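Local coordinates for MaoC family protein (Mycobacterium tuberculosis H37Rv, PDB 3KHP), which probably catalyses the dehydration of 3-hydroxyacyl thioesters to enoyl thioesters and the reverse hydration, as a hotdog-fold protein of the MaoC family, at residues A[236-248]-A[273-287]. Sequence-based numbering, arbitrary orientation.
Sequences GVAGRALVAELGG and TVIWRTEPGRAVFRT
L246 CD2 lies over one face of the R277 guanidinium, 3.7 Å from R277 NE, while E245 OE2 sits at its edge, near the plane. Over one face of the F285 ring comes L242 CD1, a CH-pi contact 4.0 Å from the ring centroid; A238 CB approaches the same ring obliquely. R277 grips E245 end-on with two nitrogens, NH2 and NH1, at 2.8 and 2.9 Å from the single oxygen OE2. The carboxylate and guanidinium planes stand 70° apart: NH1 uses the anti lone pair of OE2, whereas NH2 meets that oxygen from above the carboxylate plane. E245 reaches the guanidinium edge with CG anti to the backbone N (chi1 170°) and a bend at chi2. Between the F285 ring and the guanidinium, I275 CD1 presses on L242 CD2 at a tight 3.4 Å, and L246 CD1 rests on A283 CB at 3.8 Å. Beside A238, T287 OG1 donates to T273 OG1 at 3.1 Å. Helix 231-245 thus packs through A238, A241, L242 and L246 on T273, I275, A283 and F285 of the hotdog sheet. The ion pair, between two partly exposed residues, lies at the margin by the helix C-terminus, whose negative dipole end may also favour the arginine.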
ATOM      1  N   GLY A 236      -1.506  11.190  -9.080  1.00 16.80           N
ATOM      2  CA  GLY A 236      -2.526  10.963  -8.047  1.00 17.15           C
ATOM      3  C   GLY A 236      -2.489  11.984  -6.911  1.00 16.79           C
ATOM      4  O   GLY A 236      -3.530  12.338  -6.367  1.00 16.91           O
ATOM      5  N   VAL A 237      -1.298  12.460  -6.554  1.00 16.71           N
ATOM      6  CA  VAL A 237      -1.172  13.450  -5.486  1.00 16.42           C
ATOM      7  C   VAL A 237      -1.757  14.774  -5.967  1.00 16.83           C
ATOM      8  O   VAL A 237      -2.608  15.348  -5.294  1.00 15.87           O
ATOM      9  CB  VAL A 237       0.267  13.661  -5.002  1.00 16.75           C
ATOM     10  CG1 VAL A 237       0.292  14.784  -4.005  1.00 14.85           C
ATOM     11  CG2 VAL A 237       0.861  12.353  -4.365  1.00 14.10           C
ATOM     12  N   ALA A 238      -1.342  15.223  -7.153  1.00 16.72           N
ATOM     13  CA  ALA A 238      -1.944  16.409  -7.753  1.00 16.80           C
ATOM     14  C   ALA A 238      -3.459  16.199  -7.845  1.00 16.61           C
ATOM     15  O   ALA A 238      -4.220  17.127  -7.623  1.00 16.01           O
ATOM     16  CB  ALA A 238      -1.365  16.721  -9.122  1.00 16.21           C
ATOM     17  N   GLY A 239      -3.880  14.982  -8.167  1.00 16.69           N
ATOM     18  CA  GLY A 239      -5.303  14.657  -8.253  1.00 17.30           C
ATOM     19  C   GLY A 239      -6.091  14.870  -6.951  1.00 17.32           C
ATOM     20  O   GLY A 239      -7.255  15.260  -6.978  1.00 16.16           O
ATOM     21  N   ARG A 240      -5.450  14.576  -5.825  1.00 17.38           N
ATOM     22  CA  ARG A 240      -6.037  14.794  -4.513  1.00 18.01           C
ATOM     23  C   ARG A 240      -6.163  16.283  -4.263  1.00 18.25           C
ATOM     24  O   ARG A 240      -7.194  16.746  -3.759  1.00 17.98           O
ATOM     25  CB  ARG A 240      -5.178  14.192  -3.401  1.00 18.17           C
ATOM     26  CG  ARG A 240      -5.360  12.720  -3.183  1.00 19.13           C
ATOM     27  CD  ARG A 240      -5.082  12.331  -1.723  1.00 19.84           C
ATOM     28  NE  ARG A 240      -3.666  12.401  -1.475  1.00 19.52           N
ATOM     29  CZ  ARG A 240      -3.050  13.140  -0.570  1.00 21.19           C
ATOM     30  NH1 ARG A 240      -3.700  13.922   0.287  1.00 19.77           N
ATOM     31  NH2 ARG A 240      -1.723  13.082  -0.531  1.00 23.20           N
ATOM     32  N   ALA A 241      -5.110  17.029  -4.593  1.00 17.42           N
ATOM     33  CA  ALA A 241      -5.161  18.480  -4.450  1.00 17.79           C
ATOM     34  C   ALA A 241      -6.317  19.064  -5.289  1.00 18.35           C
ATOM     35  O   ALA A 241      -6.982  20.007  -4.859  1.00 18.40           O
ATOM     36  CB  ALA A 241      -3.864  19.098  -4.812  1.00 16.43           C
ATOM     37  N   LEU A 242      -6.589  18.490  -6.455  1.00 18.00           N
ATOM     38  CA  LEU A 242      -7.613  19.069  -7.314  1.00 18.43           C
ATOM     39  C   LEU A 242      -9.004  18.713  -6.811  1.00 17.98           C
ATOM     40  O   LEU A 242      -9.899  19.537  -6.838  1.00 17.80           O
ATOM     41  CB  LEU A 242      -7.408  18.642  -8.774  1.00 18.56           C
ATOM     42  CG  LEU A 242      -6.053  19.071  -9.343  1.00 18.58           C
ATOM     43  CD1 LEU A 242      -5.741  18.280 -10.619  1.00 19.08           C
ATOM     44  CD2 LEU A 242      -5.951  20.603  -9.597  1.00 16.86           C
ATOM     45  N   VAL A 243      -9.170  17.480  -6.344  1.00 18.38           N
ATOM     46  CA  VAL A 243     -10.383  17.062  -5.715  1.00 18.26           C
ATOM     47  C   VAL A 243     -10.764  17.958  -4.534  1.00 19.72           C
ATOM     48  O   VAL A 243     -11.932  18.330  -4.397  1.00 19.81           O
ATOM     49  CB  VAL A 243     -10.262  15.643  -5.238  1.00 18.36           C
ATOM     50  CG1 VAL A 243     -11.396  15.286  -4.219  1.00 15.70           C
ATOM     51  CG2 VAL A 243     -10.288  14.732  -6.434  1.00 16.55           C
ATOM     52  N   ALA A 244      -9.784  18.329  -3.713  1.00 20.15           N
ATOM     53  CA  ALA A 244     -10.032  19.201  -2.579  1.00 21.47           C
ATOM     54  C   ALA A 244     -10.407  20.628  -3.019  1.00 22.41           C
ATOM     55  O   ALA A 244     -11.438  21.169  -2.604  1.00 22.45           O
ATOM     56  CB  ALA A 244      -8.812  19.230  -1.618  1.00 20.28           C
ATOM     57  N   GLU A 245      -9.558  21.234  -3.824  1.00 23.12           N
ATOM     58  CA  GLU A 245      -9.691  22.653  -4.127  1.00 24.67           C
ATOM     59  C   GLU A 245     -10.853  22.992  -5.071  1.00 24.89           C
ATOM     60  O   GLU A 245     -11.521  23.982  -4.848  1.00 25.17           O
ATOM     61  CB  GLU A 245      -8.416  23.181  -4.769  1.00 24.62           C
ATOM     62  CG  GLU A 245      -8.584  24.605  -5.339  1.00 26.60           C
ATOM     63  CD  GLU A 245      -8.940  25.631  -4.260  1.00 26.70           C
ATOM     64  OE1 GLU A 245      -8.656  25.376  -3.084  1.00 26.75           O
ATOM     65  OE2 GLU A 245      -9.478  26.697  -4.584  1.00 26.43           O
ATOM     66  N   LEU A 246     -11.013  22.201  -6.137  1.00 24.99           N
ATOM     67  CA  LEU A 246     -11.986  22.423  -7.215  1.00 25.05           C
ATOM     68  C   LEU A 246     -13.190  21.530  -7.111  1.00 24.72           C
ATOM     69  O   LEU A 246     -14.259  21.897  -7.549  1.00 24.56           O
ATOM     70  CB  LEU A 246     -11.352  22.126  -8.596  1.00 25.40           C
ATOM     71  CG  LEU A 246     -10.125  22.950  -9.022  1.00 25.96           C
ATOM     72  CD1 LEU A 246      -9.503  22.406 -10.329  1.00 23.43           C
ATOM     73  CD2 LEU A 246     -10.498  24.448  -9.124  1.00 22.66           C
ATOM     74  N   GLY A 247     -13.018  20.329  -6.574  1.00 24.66           N
ATOM     75  CA  GLY A 247     -14.134  19.404  -6.475  1.00 25.08           C
ATOM     76  C   GLY A 247     -14.862  19.421  -5.131  1.00 25.07           C
ATOM     77  O   GLY A 247     -15.776  18.657  -4.913  1.00 23.82           O
ATOM     78  N   GLY A 248     -14.402  20.258  -4.220  1.00 25.58           N
ATOM     79  CA  GLY A 248     -15.053  20.413  -2.945  1.00 26.46           C
ATOM     80  C   GLY A 248     -14.900  19.168  -2.123  1.00 26.28           C
ATOM     81  O   GLY A 248     -15.738  18.879  -1.281  1.00 27.27           O
ATOM     82  N   THR A 273       0.764  21.979  -5.841  1.00 19.82           N
ATOM     83  CA  THR A 273      -0.069  22.087  -7.004  1.00 18.97           C
ATOM     84  C   THR A 273      -0.705  23.482  -7.090  1.00 19.81           C
ATOM     85  O   THR A 273      -1.506  23.863  -6.247  1.00 19.70           O
ATOM     86  CB  THR A 273      -1.095  21.019  -6.994  1.00 18.13           C
ATOM     87  OG1 THR A 273      -0.412  19.780  -6.958  1.00 15.43           O
ATOM     88  CG2 THR A 273      -1.918  21.064  -8.241  1.00 17.09           C
ATOM     89  N   VAL A 274      -0.297  24.226  -8.108  1.00 20.16           N
ATOM     90  CA  VAL A 274      -0.749  25.583  -8.344  1.00 20.95           C
ATOM     91  C   VAL A 274      -1.823  25.589  -9.401  1.00 21.25           C
ATOM     92  O   VAL A 274      -1.660  25.034 -10.473  1.00 20.12           O
ATOM     93  CB  VAL A 274       0.409  26.539  -8.758  1.00 20.92           C
ATOM     94  CG1 VAL A 274       1.170  26.947  -7.537  1.00 21.88           C
ATOM     95  CG2 VAL A 274       1.340  25.913  -9.804  1.00 19.30           C
ATOM     96  N   ILE A 275      -2.936  26.217  -9.072  1.00 22.26           N
ATOM     97  CA  ILE A 275      -4.141  26.067  -9.840  1.00 23.35           C
ATOM     98  C   ILE A 275      -4.649  27.454 -10.259  1.00 25.01           C
ATOM     99  O   ILE A 275      -4.476  28.429  -9.526  1.00 25.04           O
ATOM    100  CB  ILE A 275      -5.205  25.350  -9.009  1.00 23.10           C
ATOM    101  CG1 ILE A 275      -4.667  24.000  -8.481  1.00 23.61           C
ATOM    102  CG2 ILE A 275      -6.482  25.162  -9.825  1.00 22.22           C
ATOM    103  CD1 ILE A 275      -5.601  23.302  -7.484  1.00 21.69           C
ATOM    104  N   TRP A 276      -5.267  27.519 -11.438  1.00 26.26           N
ATOM    105  CA  TRP A 276      -5.876  28.736 -11.953  1.00 27.33           C
ATOM    106  C   TRP A 276      -7.229  28.364 -12.465  1.00 28.88           C
ATOM    107  O   TRP A 276      -7.315  27.540 -13.398  1.00 28.70           O
ATOM    108  CB  TRP A 276      -5.089  29.299 -13.147  1.00 27.42           C
ATOM    109  CG  TRP A 276      -3.776  29.900 -12.841  1.00 25.94           C
ATOM    110  CD1 TRP A 276      -3.504  31.223 -12.690  1.00 26.73           C
ATOM    111  CD2 TRP A 276      -2.534  29.219 -12.683  1.00 26.29           C
ATOM    112  NE1 TRP A 276      -2.166  31.411 -12.430  1.00 25.82           N
ATOM    113  CE2 TRP A 276      -1.551  30.190 -12.419  1.00 25.62           C
ATOM    114  CE3 TRP A 276      -2.153  27.882 -12.734  1.00 25.56           C
ATOM    115  CZ2 TRP A 276      -0.226  29.861 -12.204  1.00 26.45           C
ATOM    116  CZ3 TRP A 276      -0.829  27.568 -12.527  1.00 24.33           C
ATOM    117  CH2 TRP A 276       0.113  28.543 -12.269  1.00 24.84           C
ATOM    118  N   ARG A 277      -8.282  28.945 -11.881  1.00 30.14           N
ATOM    119  CA  ARG A 277      -9.634  28.795 -12.419  0.50 31.27           C
ATOM    120  C   ARG A 277      -9.749  29.649 -13.675  1.00 31.61           C
ATOM    121  O   ARG A 277      -9.465  30.841 -13.660  1.00 31.97           O
ATOM    122  CB  ARG A 277     -10.693  29.210 -11.390  0.50 31.41           C
ATOM    123  CG  ARG A 277     -10.841  28.218 -10.256  0.50 32.32           C
ATOM    124  CD  ARG A 277     -11.799  28.715  -9.202  0.50 32.82           C
ATOM    125  NE  ARG A 277     -12.083  27.688  -8.204  0.50 33.21           N
ATOM    126  CZ  ARG A 277     -11.386  27.521  -7.085  0.50 34.10           C
ATOM    127  NH1 ARG A 277     -10.356  28.316  -6.806  0.50 34.17           N
ATOM    128  NH2 ARG A 277     -11.726  26.560  -6.239  0.50 34.38           N
ATOM    129  N   THR A 278     -10.139  29.044 -14.769  1.00 32.84           N
ATOM    130  CA  THR A 278     -10.150  29.779 -16.021  1.00 34.28           C
ATOM    131  C   THR A 278     -11.552  30.073 -16.525  1.00 35.33           C
ATOM    132  O   THR A 278     -11.793  31.111 -17.064  1.00 36.03           O
ATOM    133  CB  THR A 278      -9.333  29.033 -17.128  1.00 33.89           C
ATOM    134  OG1 THR A 278      -9.925  27.764 -17.382  1.00 33.20           O
ATOM    135  CG2 THR A 278      -7.896  28.863 -16.706  1.00 31.14           C
ATOM    136  N   GLU A 279     -12.479  29.166 -16.329  1.00 37.27           N
ATOM    137  CA  GLU A 279     -13.754  29.259 -17.006  1.00 38.66           C
ATOM    138  C   GLU A 279     -14.652  28.332 -16.231  1.00 38.68           C
ATOM    139  O   GLU A 279     -14.216  27.263 -15.834  1.00 39.00           O
ATOM    140  CB  GLU A 279     -13.567  28.773 -18.446  1.00 39.27           C
ATOM    141  CG  GLU A 279     -14.837  28.562 -19.286  1.00 42.96           C
ATOM    142  CD  GLU A 279     -14.528  27.883 -20.615  1.00 46.30           C
ATOM    143  OE1 GLU A 279     -13.500  28.238 -21.233  1.00 48.39           O
ATOM    144  OE2 GLU A 279     -15.296  26.993 -21.034  1.00 49.14           O
ATOM    145  N   PRO A 280     -15.911  28.719 -16.009  1.00 38.46           N
ATOM    146  CA  PRO A 280     -16.683  27.802 -15.194  1.00 37.30           C
ATOM    147  C   PRO A 280     -16.412  26.358 -15.601  1.00 35.94           C
ATOM    148  O   PRO A 280     -16.462  26.012 -16.782  1.00 36.64           O
ATOM    149  CB  PRO A 280     -18.140  28.204 -15.473  1.00 37.78           C
ATOM    150  CG  PRO A 280     -18.068  29.643 -15.924  1.00 37.95           C
ATOM    151  CD  PRO A 280     -16.738  29.773 -16.633  1.00 38.58           C
ATOM    152  N   GLY A 281     -16.095  25.535 -14.613  1.00 34.09           N
ATOM    153  CA  GLY A 281     -15.885  24.109 -14.804  1.00 32.63           C
ATOM    154  C   GLY A 281     -14.541  23.715 -15.405  1.00 30.85           C
ATOM    155  O   GLY A 281     -14.369  22.574 -15.768  1.00 29.99           O
ATOM    156  N   ARG A 282     -13.604  24.653 -15.492  1.00 29.29           N
ATOM    157  CA  ARG A 282     -12.326  24.407 -16.125  1.00 29.58           C
ATOM    158  C   ARG A 282     -11.231  25.066 -15.354  1.00 27.86           C
ATOM    159  O   ARG A 282     -11.397  26.170 -14.843  1.00 27.63           O
ATOM    160  CB  ARG A 282     -12.249  24.994 -17.539  1.00 30.31           C
ATOM    161  CG  ARG A 282     -13.284  24.514 -18.521  1.00 33.90           C
ATOM    162  CD  ARG A 282     -12.747  23.420 -19.390  1.00 41.13           C
ATOM    163  NE  ARG A 282     -13.690  23.032 -20.457  1.00 46.10           N
ATOM    164  CZ  ARG A 282     -14.827  22.359 -20.262  1.00 48.73           C
ATOM    165  NH1 ARG A 282     -15.211  21.987 -19.043  1.00 49.57           N
ATOM    166  NH2 ARG A 282     -15.591  22.052 -21.300  1.00 50.20           N
ATOM    167  N   ALA A 283     -10.078  24.420 -15.319  1.00 26.11           N
ATOM    168  CA  ALA A 283      -8.934  25.039 -14.701  1.00 24.83           C
ATOM    169  C   ALA A 283      -7.671  24.497 -15.334  1.00 23.70           C
ATOM    170  O   ALA A 283      -7.720  23.486 -16.030  1.00 22.76           O
ATOM    171  CB  ALA A 283      -8.940  24.763 -13.199  1.00 24.86           C
ATOM    172  N   VAL A 284      -6.552  25.164 -15.053  1.00 22.45           N
ATOM    173  CA  VAL A 284      -5.256  24.691 -15.456  1.00 22.38           C
ATOM    174  C   VAL A 284      -4.371  24.633 -14.237  1.00 22.39           C
ATOM    175  O   VAL A 284      -4.660  25.294 -13.243  1.00 23.17           O
ATOM    176  CB  VAL A 284      -4.619  25.576 -16.577  1.00 22.16           C
ATOM    177  CG1 VAL A 284      -5.441  25.470 -17.848  1.00 21.79           C
ATOM    178  CG2 VAL A 284      -4.466  27.043 -16.136  1.00 20.78           C
ATOM    179  N   PHE A 285      -3.302  23.847 -14.304  1.00 21.37           N
ATOM    180  CA  PHE A 285      -2.410  23.704 -13.159  1.00 21.11           C
ATOM    181  C   PHE A 285      -0.999  23.247 -13.473  1.00 21.22           C
ATOM    182  O   PHE A 285      -0.706  22.742 -14.542  1.00 20.73           O
ATOM    183  CB  PHE A 285      -3.025  22.741 -12.116  1.00 20.51           C
ATOM    184  CG  PHE A 285      -2.961  21.287 -12.517  1.00 18.51           C
ATOM    185  CD1 PHE A 285      -1.909  20.483 -12.087  1.00 17.48           C
ATOM    186  CD2 PHE A 285      -3.921  20.732 -13.348  1.00 15.57           C
ATOM    187  CE1 PHE A 285      -1.839  19.137 -12.451  1.00 16.37           C
ATOM    188  CE2 PHE A 285      -3.854  19.405 -13.721  1.00 16.18           C
ATOM    189  CZ  PHE A 285      -2.813  18.598 -13.277  1.00 16.72           C
ATOM    190  N   ARG A 286      -0.129  23.432 -12.495  1.00 22.23           N
ATOM    191  CA  ARG A 286       1.151  22.763 -12.459  1.00 23.26           C
ATOM    192  C   ARG A 286       1.357  22.191 -11.087  1.00 22.67           C
ATOM    193  O   ARG A 286       0.787  22.678 -10.115  1.00 21.45           O
ATOM    194  CB  ARG A 286       2.295  23.723 -12.719  1.00 23.64           C
ATOM    195  CG  ARG A 286       2.305  24.307 -14.079  1.00 28.46           C
ATOM    196  CD  ARG A 286       3.648  25.017 -14.376  1.00 33.07           C
ATOM    197  NE  ARG A 286       3.520  26.450 -14.219  1.00 38.19           N
ATOM    198  CZ  ARG A 286       3.253  27.316 -15.199  1.00 41.12           C
ATOM    199  NH1 ARG A 286       3.095  26.929 -16.460  1.00 41.72           N
ATOM    200  NH2 ARG A 286       3.147  28.597 -14.899  1.00 41.17           N
ATOM    201  N   THR A 287       2.221  21.182 -11.020  1.00 22.44           N
ATOM    202  CA  THR A 287       2.761  20.718  -9.751  1.00 21.73           C
ATOM    203  C   THR A 287       4.269  20.927  -9.745  1.00 22.08           C
ATOM    204  O   THR A 287       4.904  20.669 -10.739  1.00 21.89           O
ATOM    205  CB  THR A 287       2.375  19.281  -9.539  1.00 21.15           C
ATOM    206  OG1 THR A 287       0.945  19.193  -9.642  1.00 19.35           O
ATOM    207  CG2 THR A 287       2.825  18.797  -8.182  1.00 18.73           C
TER
HETATM  208  O   HOH W   1     -14.468  24.586  -6.999  1.00 33.69           O